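Local coordinates for protein aminotransferase AspB (Helicobacter pylori 26695, PDB 3EZS) that probably works as a pyridoxal 5'-phosphate-dependent aminotransferase, moving amino groups between amino acids and keto acids, at residues A[227-232]-A[273-278]; A[35-40]-A[233-238]; A[59-64]-A[267-272]; A[63-68]-A[85-90]; A[73-78]-A[202-207]. One frame throughout, in Å; residues are numbered along the deposited sequence. Where two conformers were deposited one is given.

How the interactions relate
From the N terminus, interaction 2 opens first, at 35-40, and closes nearly two hundred residues later at 233-238. Interaction 3 starts inside that loop at 59-64 and ends beyond it at 267-272, so the two cross. Interactions 4 and 5 both leave helix 62-76 and nest inside interaction 2; 4 closes early at strand 85-88, and 5, starting before 4 has closed, crosses it to reach 202-207. Interaction 1 begins after both have closed and crosses 2 and 3 by joining 227-232 to 273-278. Helices 62-76 and 266-277 are thereby tied together and to the large sheet; 35-40, leading into helix 39-46, joins the loop after strand 223-228, and the end of helix 62-76 joins loop 202-207.

Interaction 1: A[227-232]-A[273-278]. With PO4 (phosphate ion), chain C.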
# COMPACT_ATOMS: atom_id res chain seq x y z
N HIS A 227 10.63 4.40 -10.64
CA HIS A 227 9.85 5.16 -11.62
C HIS A 227 8.39 5.23 -11.23
O HIS A 227 7.92 4.43 -10.42
CB HIS A 227 10.03 4.56 -13.02
CG HIS A 227 11.38 4.80 -13.62
ND1 HIS A 227 11.60 5.71 -14.63
CD2 HIS A 227 12.60 4.27 -13.33
CE1 HIS A 227 12.88 5.71 -14.95
NE2 HIS A 227 13.52 4.85 -14.18
N SER A 228 7.69 6.21 -11.79
CA SER A 228 6.27 6.43 -11.56
C SER A 228 5.61 6.92 -12.83
O SER A 228 6.23 7.60 -13.61
CB SER A 228 6.06 7.49 -10.50
OG SER A 228 4.68 7.82 -10.37
N LEU A 229 4.32 6.62 -12.99
CA LEU A 229 3.53 7.05 -14.15
C LEU A 229 2.78 8.38 -13.92
O LEU A 229 2.27 8.99 -14.85
CB LEU A 229 2.48 5.97 -14.38
CG LEU A 229 1.78 5.88 -15.73
CD1 LEU A 229 2.81 5.69 -16.85
CD2 LEU A 229 0.80 4.70 -15.68
N SER A 230 2.71 8.80 -12.67
CA SER A 230 1.89 9.94 -12.26
C SER A 230 2.07 11.21 -13.05
O SER A 230 1.07 11.81 -13.45
CB SER A 230 2.11 10.23 -10.77
OG SER A 230 1.82 9.06 -10.02
N LYS A 231 3.31 11.63 -13.24
CA LYS A 231 3.60 12.91 -13.95
C LYS A 231 3.63 12.73 -15.44
O LYS A 231 3.06 13.54 -16.19
CB LYS A 231 4.90 13.52 -13.42
CG LYS A 231 4.70 14.09 -12.01
CD LYS A 231 5.98 14.12 -11.23
CE LYS A 231 5.76 14.68 -9.82
NZ LYS A 231 4.60 14.07 -9.10
N ARG A 232 4.24 11.64 -15.86
CA ARG A 232 4.35 11.27 -17.26
C ARG A 232 3.01 11.26 -17.99
O ARG A 232 2.92 11.75 -19.13
CB ARG A 232 4.96 9.86 -17.36
CG ARG A 232 5.08 9.31 -18.73
CD ARG A 232 5.66 7.90 -18.73
NE ARG A 232 5.92 7.48 -20.11
CZ ARG A 232 5.09 6.80 -20.90
NH1 ARG A 232 3.90 6.36 -20.48
NH2 ARG A 232 5.47 6.53 -22.13
N GLU A 273 -1.37 -0.30 -17.89
CA GLU A 273 -0.68 -0.97 -19.00
C GLU A 273 -0.84 -0.19 -20.31
O GLU A 273 0.12 -0.04 -21.06
CB GLU A 273 -1.24 -2.38 -19.18
CG GLU A 273 -0.56 -3.19 -20.27
CD GLU A 273 -1.30 -4.47 -20.58
OE1 GLU A 273 -2.08 -4.93 -19.73
OE2 GLU A 273 -1.09 -5.02 -21.68
N ALA A 274 -2.05 0.28 -20.59
CA ALA A 274 -2.30 1.07 -21.79
C ALA A 274 -1.43 2.33 -21.76
O ALA A 274 -0.85 2.69 -22.78
CB ALA A 274 -3.80 1.41 -21.91
N ALA A 275 -1.31 2.97 -20.59
CA ALA A 275 -0.47 4.17 -20.42
C ALA A 275 1.00 3.88 -20.69
O ALA A 275 1.65 4.62 -21.44
CB ALA A 275 -0.65 4.79 -19.00
N TRP A 276 1.53 2.80 -20.11
CA TRP A 276 2.95 2.48 -20.29
C TRP A 276 3.32 2.07 -21.71
O TRP A 276 4.46 2.23 -22.10
CB TRP A 276 3.43 1.40 -19.31
CG TRP A 276 3.58 1.82 -17.85
CD1 TRP A 276 2.80 1.42 -16.81
CD2 TRP A 276 4.58 2.70 -17.30
NE1 TRP A 276 3.26 1.99 -15.64
CE2 TRP A 276 4.33 2.79 -15.91
CE3 TRP A 276 5.64 3.44 -17.84
CZ2 TRP A 276 5.13 3.56 -15.04
CZ3 TRP A 276 6.42 4.23 -16.97
CH2 TRP A 276 6.17 4.25 -15.59
N LEU A 277 2.37 1.50 -22.45
CA LEU A 277 2.59 1.08 -23.83
C LEU A 277 2.68 2.25 -24.84
O LEU A 277 3.23 2.08 -25.92
CB LEU A 277 1.45 0.16 -24.28
CG LEU A 277 1.31 -1.27 -23.76
CD1 LEU A 277 -0.13 -1.82 -23.95
CD2 LEU A 277 2.35 -2.20 -24.41
N ASP A 278 2.12 3.40 -24.48
CA ASP A 278 2.05 4.55 -25.39
C ASP A 278 2.97 5.70 -25.01
O ASP A 278 3.09 6.05 -23.81
CB ASP A 278 0.62 5.09 -25.39
CG ASP A 278 0.47 6.29 -26.28
OD1 ASP A 278 0.62 6.14 -27.50
OD2 ASP A 278 0.20 7.39 -25.75
P PO4 C . 3.94 8.85 -6.97
O1 PO4 C . 4.51 7.86 -7.94
O2 PO4 C . 3.62 8.19 -5.67
O3 PO4 C . 2.67 9.41 -7.51
O4 PO4 C . 4.98 9.90 -6.70
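Leu229 and Arg232 reach from the loop that follows strand 223-228 to the last turn of helix 266-277. The Ser-Leu-Ser-Lys sequence of this loop matches the cofactor-lysine motif of fold type I aminotransferases, in which Lys231 would probably carry the pyridoxal phosphate. The apolar part belongs to Leu229. Its CD1 sits over the indole of Trp276, 3.4 Å from the centroid of the six-membered ring and almost on the ring normal, a CH-pi contact, while the other methyl, CD2, lies 3.6 Å from Ala275 CB. The indole is held from elsewhere too: its NE1 is hydrogen-bonded to Ser240.

The polar part is Arg232. With CG anti to the backbone N (chi1 178°) and the chain extended as far as NE, the guanidinium is carried out to the end of the helix. NH1 donates to Ala275 O at 3.0 Å; this oxygen lies in the guanidinium plane, although the donor stands above the carbonyl plane. NH2 donates to Asp278 O, also at 3.0 Å. A positive group beside the carbonyls of a helix C terminus is probably favoured electrostatically, and Glu198 and Asp279 give it salt bridges besides.

The phosphate contacts form the third group. A phosphate ion, probably from the crystallisation liquor, lies where the cofactor phosphate would be expected, with Arg239 and the backbone N of Ser91 and Arg92 as further ligands. The loop is tightened by an ST turn, Ser230 N to Ser228 OG, and Ser230 OG bonds phosphate O3 at 2.7 Å.

Interaction 2: A[35-40]-A[233-238]; sequences FETPKF and SSAPGL
Thr37 meets the carbonyl of Ser234 end-on with its hydroxyl. OG1 donates to Ser234 O at 2.7 Å, in the carbonyl plane and with a C=O...donor angle of 150°. The torsion explains the aim: OG1 stands beside its own backbone N (chi1 -67°), which turns the hydroxyl to the loop and brings CG2 to 4.2 Å from Ala235 CB. The same carbonyl takes a second, weaker approach from the threonine backbone, a CA-H...O contact with Thr37 CA at 3.5 Å from Ser234 O.

Pro38, the N-cap residue of helix 39-46, sets its ring against the carbonyl of Ser233, CD being 3.4 Å from Ser233 O. Phe35, for its part, comes with its ring edge: CD2 is 3.7 Å from Ser234 OG, near the ring plane. Ser234 itself has left-handed backbone angles, and a 3-10 turn at 236-238 follows.

The contact thus brings the approach to helix 39-46 against the loop between strands 223-228 and 241-245, just beyond the probable cofactor lysine. Helix 280-299 closes in alongside, with Phe285 touching Pro38 and Ser234, while His281 is hydrogen-bonded to the Ser233 hydroxyl. The second subunit is also at hand, since Asn53 of that chain donates to Phe35 O.

Chemically, one short hydroxyl bond, one CA-H...O contact and the Pro38 ring meet two successive backbone carbonyls. The polar part of the contact thus depends on main-chain carbonyls rather than on the serine hydroxyls.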
# COMPACT_ATOMS: atom_id res chain seq x y z
N PHE A 35 -3.93 18.65 -15.57
CA PHE A 35 -4.42 18.25 -16.89
C PHE A 35 -5.34 17.05 -16.75
O PHE A 35 -5.27 16.32 -15.77
CB PHE A 35 -3.26 17.88 -17.80
CG PHE A 35 -2.20 18.94 -17.88
CD1 PHE A 35 -2.50 20.21 -18.34
CD2 PHE A 35 -0.89 18.66 -17.51
CE1 PHE A 35 -1.53 21.20 -18.41
CE2 PHE A 35 0.08 19.65 -17.59
CZ PHE A 35 -0.24 20.92 -18.03
N GLU A 36 -6.18 16.84 -17.74
CA GLU A 36 -7.09 15.71 -17.75
C GLU A 36 -6.33 14.44 -18.09
O GLU A 36 -5.29 14.47 -18.76
CB GLU A 36 -8.20 15.93 -18.77
CG GLU A 36 -9.12 17.10 -18.49
CD GLU A 36 -9.93 16.98 -17.20
OE1 GLU A 36 -10.28 15.85 -16.79
OE2 GLU A 36 -10.23 18.04 -16.61
N THR A 37 -6.82 13.32 -17.58
CA THR A 37 -6.22 12.03 -17.90
C THR A 37 -6.64 11.68 -19.33
O THR A 37 -7.80 11.85 -19.68
CB THR A 37 -6.68 10.96 -16.91
OG1 THR A 37 -6.14 11.27 -15.61
CG2 THR A 37 -6.20 9.56 -17.36
N PRO A 38 -5.69 11.27 -20.19
CA PRO A 38 -6.05 10.93 -21.57
C PRO A 38 -7.21 9.94 -21.67
O PRO A 38 -7.25 8.95 -20.93
CB PRO A 38 -4.77 10.33 -22.13
CG PRO A 38 -3.70 11.05 -21.36
CD PRO A 38 -4.24 11.16 -19.98
N LYS A 39 -8.12 10.22 -22.59
CA LYS A 39 -9.32 9.40 -22.81
C LYS A 39 -9.05 7.91 -22.95
O LYS A 39 -9.77 7.10 -22.34
CB LYS A 39 -10.06 9.86 -24.07
CG LYS A 39 -11.51 9.40 -24.10
CD LYS A 39 -12.08 9.25 -25.49
CE LYS A 39 -13.49 8.67 -25.44
NZ LYS A 39 -13.86 8.06 -26.74
N PHE A 40 -8.03 7.53 -23.74
CA PHE A 40 -7.77 6.10 -23.97
C PHE A 40 -7.44 5.33 -22.67
O PHE A 40 -7.75 4.15 -22.56
CB PHE A 40 -6.68 5.87 -25.03
CG PHE A 40 -5.26 6.00 -24.52
CD1 PHE A 40 -4.64 7.24 -24.45
CD2 PHE A 40 -4.51 4.86 -24.21
CE1 PHE A 40 -3.32 7.35 -24.01
CE2 PHE A 40 -3.20 4.96 -23.77
CZ PHE A 40 -2.59 6.21 -23.67
N SER A 233 1.98 10.69 -17.36
CA SER A 233 0.69 10.49 -18.03
C SER A 233 -0.49 11.23 -17.43
O SER A 233 -1.62 10.94 -17.79
CB SER A 233 0.38 8.99 -18.06
OG SER A 233 1.49 8.24 -18.56
N SER A 234 -0.25 12.19 -16.56
CA SER A 234 -1.33 12.92 -15.86
C SER A 234 -2.40 11.95 -15.34
O SER A 234 -3.63 12.17 -15.51
CB SER A 234 -1.97 13.98 -16.75
OG SER A 234 -1.01 14.94 -17.19
N ALA A 235 -1.92 10.88 -14.70
CA ALA A 235 -2.75 9.82 -14.16
C ALA A 235 -2.25 9.37 -12.79
O ALA A 235 -2.00 8.18 -12.61
CB ALA A 235 -2.75 8.62 -15.12
N PRO A 236 -2.10 10.31 -11.81
CA PRO A 236 -1.66 9.94 -10.46
C PRO A 236 -2.62 8.98 -9.77
O PRO A 236 -2.17 8.18 -8.97
CB PRO A 236 -1.62 11.28 -9.72
CG PRO A 236 -2.57 12.15 -10.45
CD PRO A 236 -2.36 11.76 -11.89
N GLY A 237 -3.90 9.02 -10.12
CA GLY A 237 -4.88 8.09 -9.53
C GLY A 237 -4.65 6.61 -9.81
O GLY A 237 -5.16 5.76 -9.08
N LEU A 238 -3.91 6.28 -10.87
CA LEU A 238 -3.63 4.90 -11.21
C LEU A 238 -2.70 4.21 -10.20
O LEU A 238 -2.77 2.99 -10.05
CB LEU A 238 -3.06 4.78 -12.65
CG LEU A 238 -4.04 5.05 -13.80
CD1 LEU A 238 -3.33 5.04 -15.13
CD2 LEU A 238 -5.21 4.05 -13.85

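Interaction 3: A[59-64]-A[267-272]; sequences AFEESL and AIQKAS
Gln269 points its amide at the backbone of Glu61 because CG stands beside its own backbone N (chi1 -58°) and the chain then runs extended away from helix 266-277. OE1 accepts from Glu61 N at 2.8 Å; the bond is almost straight, 174° at the hydrogen, and comes in the carbonyl plane on a lone pair. The other end of the amide is held as well. NE2 donates to water 1 at 2.9 Å, and that water in turn donates to Glu61 OE2 at 2.7 Å; the carboxylate gets there because the glutamate chain bends at its second torsion. Ser264 O is a further acceptor for NE2, so the amide orientation is well determined.

Apolar groups pack beside the amide. Phe60 CB is 3.4 Å from Gln269 OE1, and its ring, tilted 66° from the amide plane, approaches the amide carbon obliquely. On the helix side Leu64 crosses the glutamine at about a right angle and sends CD1 to 3.8 Å from Ser272 CB. Farther out, the amine of Lys270 comes alongside Ser63 but is not bonded to it: NZ forms a salt bridge with Glu273, whose carboxylate also takes the hydroxyl of Ser63.

Glu61 is the N-cap residue of helix 62-76, so Gln269 grips the chain exactly where that helix starts. A glutamine side chain holding a backbone N-H, with leucine packing next to it, helps join helices 62-76 and 266-277 in the large domain of the aminotransferase fold, near the dimer interface, where Ile268 meets Ile268 of the second subunit.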
# COMPACT_ATOMS: atom_id res chain seq x y z
N ALA A 59 2.46 -9.13 -7.07
CA ALA A 59 3.41 -8.91 -8.15
C ALA A 59 2.82 -8.13 -9.33
O ALA A 59 3.55 -7.76 -10.25
CB ALA A 59 3.94 -10.24 -8.65
N PHE A 60 1.50 -7.89 -9.30
CA PHE A 60 0.77 -7.26 -10.40
C PHE A 60 0.78 -8.22 -11.60
O PHE A 60 1.54 -9.17 -11.64
CB PHE A 60 1.34 -5.89 -10.78
CG PHE A 60 1.21 -4.84 -9.71
CD1 PHE A 60 2.07 -4.81 -8.64
CD2 PHE A 60 0.23 -3.86 -9.79
CE1 PHE A 60 1.97 -3.85 -7.66
CE2 PHE A 60 0.12 -2.89 -8.81
CZ PHE A 60 0.99 -2.88 -7.75
N GLU A 61 -0.06 -7.94 -12.58
CA GLU A 61 -0.20 -8.79 -13.74
C GLU A 61 1.05 -8.81 -14.61
O GLU A 61 1.71 -7.79 -14.78
CB GLU A 61 -1.41 -8.34 -14.58
CG GLU A 61 -2.75 -8.58 -13.89
CD GLU A 61 -2.96 -10.06 -13.57
OE1 GLU A 61 -2.99 -10.86 -14.52
OE2 GLU A 61 -3.09 -10.42 -12.38
N GLU A 62 1.35 -9.98 -15.17
CA GLU A 62 2.47 -10.16 -16.07
C GLU A 62 2.45 -9.19 -17.23
O GLU A 62 3.50 -8.74 -17.67
CB GLU A 62 2.47 -11.58 -16.65
CG GLU A 62 3.01 -12.62 -15.70
CD GLU A 62 4.46 -12.34 -15.36
OE1 GLU A 62 5.25 -12.08 -16.30
OE2 GLU A 62 4.80 -12.35 -14.16
N SER A 63 1.25 -8.89 -17.73
CA SER A 63 1.10 -7.98 -18.85
C SER A 63 1.54 -6.57 -18.48
O SER A 63 2.13 -5.89 -19.28
CB SER A 63 -0.34 -8.01 -19.36
OG SER A 63 -1.27 -7.67 -18.34
N LEU A 64 1.28 -6.14 -17.26
CA LEU A 64 1.73 -4.82 -16.79
C LEU A 64 3.26 -4.77 -16.66
O LEU A 64 3.88 -3.82 -17.12
CB LEU A 64 1.05 -4.45 -15.47
CG LEU A 64 1.49 -3.14 -14.81
CD1 LEU A 64 1.25 -1.92 -15.73
CD2 LEU A 64 0.78 -3.00 -13.46
N ALA A 267 -8.46 -3.91 -13.31
CA ALA A 267 -8.95 -2.90 -14.23
C ALA A 267 -8.04 -1.68 -14.19
O ALA A 267 -7.79 -1.06 -15.23
CB ALA A 267 -10.37 -2.53 -13.86
N ILE A 268 -7.55 -1.32 -12.99
CA ILE A 268 -6.62 -0.20 -12.86
C ILE A 268 -5.29 -0.55 -13.53
O ILE A 268 -4.67 0.29 -14.20
CB ILE A 268 -6.35 0.16 -11.37
CG1 ILE A 268 -7.58 0.87 -10.74
CG2 ILE A 268 -5.09 1.04 -11.23
CD1 ILE A 268 -7.92 2.30 -11.28
N GLN A 269 -4.86 -1.80 -13.36
CA GLN A 269 -3.64 -2.30 -13.98
C GLN A 269 -3.74 -2.32 -15.51
O GLN A 269 -2.74 -2.08 -16.18
CB GLN A 269 -3.31 -3.69 -13.48
CG GLN A 269 -3.15 -3.83 -11.95
CD GLN A 269 -2.58 -5.18 -11.56
OE1 GLN A 269 -1.68 -5.67 -12.24
NE2 GLN A 269 -3.09 -5.77 -10.47
N LYS A 270 -4.92 -2.63 -16.07
CA LYS A 270 -5.09 -2.57 -17.55
C LYS A 270 -4.91 -1.15 -18.06
O LYS A 270 -4.26 -0.95 -19.10
CB LYS A 270 -6.46 -3.10 -18.05
CG LYS A 270 -6.49 -4.55 -18.44
CD LYS A 270 -5.57 -4.89 -19.63
CE LYS A 270 -5.37 -6.41 -19.77
NZ LYS A 270 -4.09 -6.77 -20.48
N ALA A 271 -5.53 -0.18 -17.37
CA ALA A 271 -5.38 1.24 -17.74
C ALA A 271 -3.91 1.70 -17.58
O ALA A 271 -3.38 2.47 -18.41
CB ALA A 271 -6.33 2.13 -16.93
N SER A 272 -3.24 1.21 -16.54
CA SER A 272 -1.81 1.49 -16.34
C SER A 272 -1.02 0.91 -17.49
O SER A 272 -0.12 1.56 -18.01
CB SER A 272 -1.29 0.86 -15.07
OG SER A 272 -1.87 1.47 -13.95
O HOH W 1 -3.31 -8.66 -10.28

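Interaction 4: A[63-68]-A[85-90]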
# COMPACT_ATOMS: atom_id res chain seq x y z
N SER A 63 1.25 -8.89 -17.73
CA SER A 63 1.10 -7.98 -18.85
C SER A 63 1.54 -6.57 -18.48
O SER A 63 2.13 -5.89 -19.28
CB SER A 63 -0.34 -8.01 -19.36
OG SER A 63 -1.27 -7.67 -18.34
N LEU A 64 1.28 -6.14 -17.26
CA LEU A 64 1.73 -4.82 -16.79
C LEU A 64 3.26 -4.77 -16.66
O LEU A 64 3.88 -3.82 -17.12
CB LEU A 64 1.05 -4.45 -15.47
CG LEU A 64 1.49 -3.14 -14.81
CD1 LEU A 64 1.25 -1.92 -15.73
CD2 LEU A 64 0.78 -3.00 -13.46
N ARG A 65 3.86 -5.80 -16.07
CA ARG A 65 5.33 -5.85 -15.92
C ARG A 65 6.01 -5.77 -17.28
O ARG A 65 6.99 -5.02 -17.45
CB ARG A 65 5.76 -7.11 -15.15
CG ARG A 65 5.43 -7.03 -13.65
CD ARG A 65 5.44 -8.37 -12.94
NE ARG A 65 6.77 -8.96 -12.75
CZ ARG A 65 7.35 -9.84 -13.56
NH1 ARG A 65 6.76 -10.24 -14.68
NH2 ARG A 65 8.56 -10.31 -13.26
N ALA A 66 5.50 -6.54 -18.25
CA ALA A 66 6.02 -6.52 -19.62
C ALA A 66 5.88 -5.13 -20.26
O ALA A 66 6.80 -4.67 -20.91
CB ALA A 66 5.32 -7.59 -20.48
N ALA A 67 4.74 -4.47 -20.07
CA ALA A 67 4.55 -3.11 -20.60
C ALA A 67 5.55 -2.15 -19.96
O ALA A 67 6.07 -1.24 -20.63
CB ALA A 67 3.12 -2.61 -20.36
N GLN A 68 5.83 -2.33 -18.67
CA GLN A 68 6.79 -1.47 -17.98
C GLN A 68 8.21 -1.72 -18.49
O GLN A 68 9.00 -0.77 -18.66
CB GLN A 68 6.67 -1.65 -16.47
CG GLN A 68 5.35 -1.09 -15.90
CD GLN A 68 5.21 -1.28 -14.40
OE1 GLN A 68 5.62 -2.32 -13.86
NE2 GLN A 68 4.61 -0.31 -13.72
N LEU A 85 12.84 -6.14 -12.73
CA LEU A 85 11.83 -5.09 -12.60
C LEU A 85 10.68 -5.60 -11.77
O LEU A 85 10.19 -6.70 -12.00
CB LEU A 85 11.37 -4.61 -13.96
CG LEU A 85 10.29 -3.51 -13.96
CD1 LEU A 85 10.50 -2.56 -15.14
CD2 LEU A 85 8.88 -4.10 -13.96
N ILE A 86 10.30 -4.83 -10.75
CA ILE A 86 9.15 -5.14 -9.91
C ILE A 86 8.13 -4.01 -10.06
O ILE A 86 8.50 -2.85 -10.00
CB ILE A 86 9.55 -5.34 -8.41
CG1 ILE A 86 10.21 -6.72 -8.20
CG2 ILE A 86 8.33 -5.25 -7.48
CD1 ILE A 86 10.52 -7.05 -6.76
N SER A 87 6.86 -4.37 -10.27
CA SER A 87 5.74 -3.42 -10.40
C SER A 87 5.33 -2.96 -9.01
O SER A 87 5.21 -3.80 -8.09
CB SER A 87 4.53 -4.07 -11.07
OG SER A 87 4.75 -4.41 -12.43
N THR A 88 5.10 -1.66 -8.84
CA THR A 88 4.74 -1.10 -7.53
C THR A 88 3.53 -0.15 -7.60
O THR A 88 3.09 0.25 -8.67
CB THR A 88 5.95 -0.35 -6.92
OG1 THR A 88 6.22 0.84 -7.67
CG2 THR A 88 7.19 -1.23 -6.93
N LEU A 89 3.01 0.21 -6.42
CA LEU A 89 1.83 1.04 -6.31
C LEU A 89 2.25 2.51 -6.25
O LEU A 89 2.03 3.20 -5.27
CB LEU A 89 1.04 0.64 -5.04
CG LEU A 89 -0.45 0.98 -5.07
CD1 LEU A 89 -1.11 0.06 -6.12
CD2 LEU A 89 -1.09 0.81 -3.72
N GLY A 90 2.82 3.00 -7.35
CA GLY A 90 3.40 4.34 -7.39
C GLY A 90 4.81 4.27 -6.84
O GLY A 90 5.32 3.18 -6.55
O HOH W 2 10.27 -9.37 -10.49
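Ser87 OG donates to Gln68 OE1 at 2.7 Å, the shortest polar link between helix 62-76 and strand 85-88. The strand is at the edge of the seven-stranded mixed sheet of the aminotransferase large domain, and the helix passes over it at a steep angle: the axes of helix segment 63-68 and strand 85-88 approach to 8.5 Å, their directions 116° apart. The serine was modelled in two conformers, so the bond applies to this one; its donor is tilted 33° from the carbonyl plane of the glutamine.

Gln68 lets one amide serve two strands. With CG beside the backbone N and the chain extended beyond it (chi2 179°), the amide drops from the helix onto the sheet. OE1 goes to strand 85-88, while NE2 donates to Gly241 O on the adjoining antiparallel strand. When Ser87 is in this conformer, the amide is held at both ends and probably has little freedom to flip.

Leu85 packs beside it under the helix, CD2 3.7 Å from Gln68 OE1 and CD1 4.2 Å from Gln68 CB. Phe242 of the next strand touches both residues.

Arg65, also in two conformers, lies along the other flank of Ser87. Its NH1 forms a salt bridge with Glu62, and the guanidinium reaches the strand through water: water 2 donates to Leu85 O at 3.1 Å and accepts a weak bond from Arg65 NH2 at 3.4 Å.

Interaction 5: A[73-78]-A[202-207]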
# COMPACT_ATOMS: atom_id res chain seq x y z
N LYS A 73 12.92 -0.19 -22.21
CA LYS A 73 13.66 -0.47 -23.44
C LYS A 73 13.58 0.69 -24.43
O LYS A 73 14.60 1.18 -24.87
CB LYS A 73 13.16 -1.76 -24.10
CG LYS A 73 13.95 -2.19 -25.34
CD LYS A 73 13.43 -3.51 -25.93
N ARG A 74 12.37 1.13 -24.77
CA ARG A 74 12.21 2.24 -25.69
C ARG A 74 12.87 3.51 -25.18
O ARG A 74 13.51 4.24 -25.94
CB ARG A 74 10.74 2.57 -25.90
CG ARG A 74 9.91 1.49 -26.61
CD ARG A 74 8.57 2.10 -27.05
NE ARG A 74 7.87 2.74 -25.95
CZ ARG A 74 7.06 2.12 -25.09
NH1 ARG A 74 6.83 0.80 -25.15
NH2 ARG A 74 6.46 2.81 -24.14
N ARG A 75 12.73 3.77 -23.88
CA ARG A 75 13.20 5.01 -23.30
C ARG A 75 14.68 5.06 -22.98
O ARG A 75 15.31 6.08 -23.23
CB ARG A 75 12.39 5.35 -22.03
CG ARG A 75 12.87 6.57 -21.25
CD ARG A 75 12.85 7.88 -22.05
NE ARG A 75 13.28 8.95 -21.15
CZ ARG A 75 14.54 9.31 -20.91
NH1 ARG A 75 15.56 8.74 -21.53
NH2 ARG A 75 14.79 10.26 -20.03
N PHE A 76 15.23 3.98 -22.44
CA PHE A 76 16.64 3.96 -22.04
C PHE A 76 17.53 3.02 -22.83
O PHE A 76 18.72 2.91 -22.53
CB PHE A 76 16.76 3.67 -20.52
CG PHE A 76 15.98 4.63 -19.67
CD1 PHE A 76 16.45 5.92 -19.46
CD2 PHE A 76 14.76 4.25 -19.09
CE1 PHE A 76 15.74 6.81 -18.69
CE2 PHE A 76 14.04 5.14 -18.31
CZ PHE A 76 14.53 6.43 -18.11
N LYS A 77 16.96 2.33 -23.83
CA LYS A 77 17.70 1.38 -24.68
C LYS A 77 18.31 0.21 -23.91
O LYS A 77 19.35 -0.33 -24.29
CB LYS A 77 18.78 2.09 -25.50
CG LYS A 77 18.34 3.40 -26.17
CD LYS A 77 17.08 3.23 -27.00
N ILE A 78 17.68 -0.16 -22.80
CA ILE A 78 18.13 -1.25 -21.96
C ILE A 78 17.01 -2.28 -21.94
O ILE A 78 15.84 -1.92 -21.78
CB ILE A 78 18.43 -0.78 -20.53
CG1 ILE A 78 19.73 0.02 -20.50
CG2 ILE A 78 18.58 -1.95 -19.58
CD1 ILE A 78 19.97 0.71 -19.18
N ASN A 202 14.78 19.48 -23.54
CA ASN A 202 15.51 19.21 -24.77
C ASN A 202 15.98 17.74 -24.80
O ASN A 202 15.26 16.85 -25.26
CB ASN A 202 16.73 20.16 -24.89
CG ASN A 202 16.36 21.64 -24.80
OD1 ASN A 202 15.34 22.07 -25.33
ND2 ASN A 202 17.22 22.43 -24.15
N THR A 203 17.16 17.50 -24.25
CA THR A 203 17.76 16.19 -24.28
C THR A 203 17.25 15.37 -23.08
O THR A 203 17.15 15.88 -21.95
CB THR A 203 19.32 16.32 -24.36
OG1 THR A 203 19.92 15.03 -24.18
CG2 THR A 203 19.86 17.30 -23.32
N PRO A 204 16.89 14.09 -23.32
CA PRO A 204 16.37 13.33 -22.20
C PRO A 204 17.44 13.03 -21.15
O PRO A 204 18.57 12.79 -21.52
CB PRO A 204 15.87 12.02 -22.84
CG PRO A 204 15.91 12.25 -24.32
CD PRO A 204 16.91 13.31 -24.57
N PRO A 205 17.09 13.07 -19.86
CA PRO A 205 18.10 12.76 -18.84
C PRO A 205 18.47 11.26 -18.81
O PRO A 205 17.65 10.40 -19.13
CB PRO A 205 17.41 13.15 -17.55
CG PRO A 205 15.96 12.92 -17.84
CD PRO A 205 15.79 13.40 -19.25
N PRO A 206 19.70 10.94 -18.41
CA PRO A 206 20.05 9.53 -18.38
C PRO A 206 19.59 8.80 -17.12
O PRO A 206 19.48 9.40 -16.04
CB PRO A 206 21.57 9.57 -18.43
CG PRO A 206 21.95 10.87 -17.80
CD PRO A 206 20.81 11.81 -18.00
N SER A 207 19.28 7.51 -17.28
CA SER A 207 18.98 6.67 -16.11
C SER A 207 20.29 6.20 -15.50
O SER A 207 21.28 6.03 -16.18
CB SER A 207 18.18 5.43 -16.50
OG SER A 207 18.02 4.56 -15.40
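The guanidinium of Arg75 is layered between Phe76 CE1, 3.4 Å above one face, and Pro204 CB, 3.2 Å above the opposite face, with Pro205 CG at its edge. The Phe76 ring continues the pile: Arg75 CG lies over the centre of one face and Ser207 CB over the other. That last approach is a CH-pi contact, with Ser207 CB 3.8 Å from the ring centroid. In the large domain of the aminotransferase fold, this places the C-terminal end of helix 62-76 against the proline-rich loop that leads into helix 208-214.

Arg75 gets into the layer by bending at chi2 (60°), which folds its chain across the neighbouring phenylalanine ring. Its NH2 then donates to Pro205 O at 3.0 Å. The bond is fairly straight, 158° at the hydrogen, and meets the carbonyl in its plane on a lone pair; the oxygen likewise lies near the guanidinium plane. Pro205 O also sits at the edge of the Phe76 ring, so both flat groups meet it edge-on. Ser197 O takes a bond from the same NH2, and Glu198 forms a salt bridge with NE. These partners together probably fix how the guanidinium is turned.

Ser207 has a second task as the N-cap of helix 208-214. Its OG, anti to the backbone N, bonds both Glu194 and Leu209 N, while its CB stays 3.5 Å from Phe76 CD1.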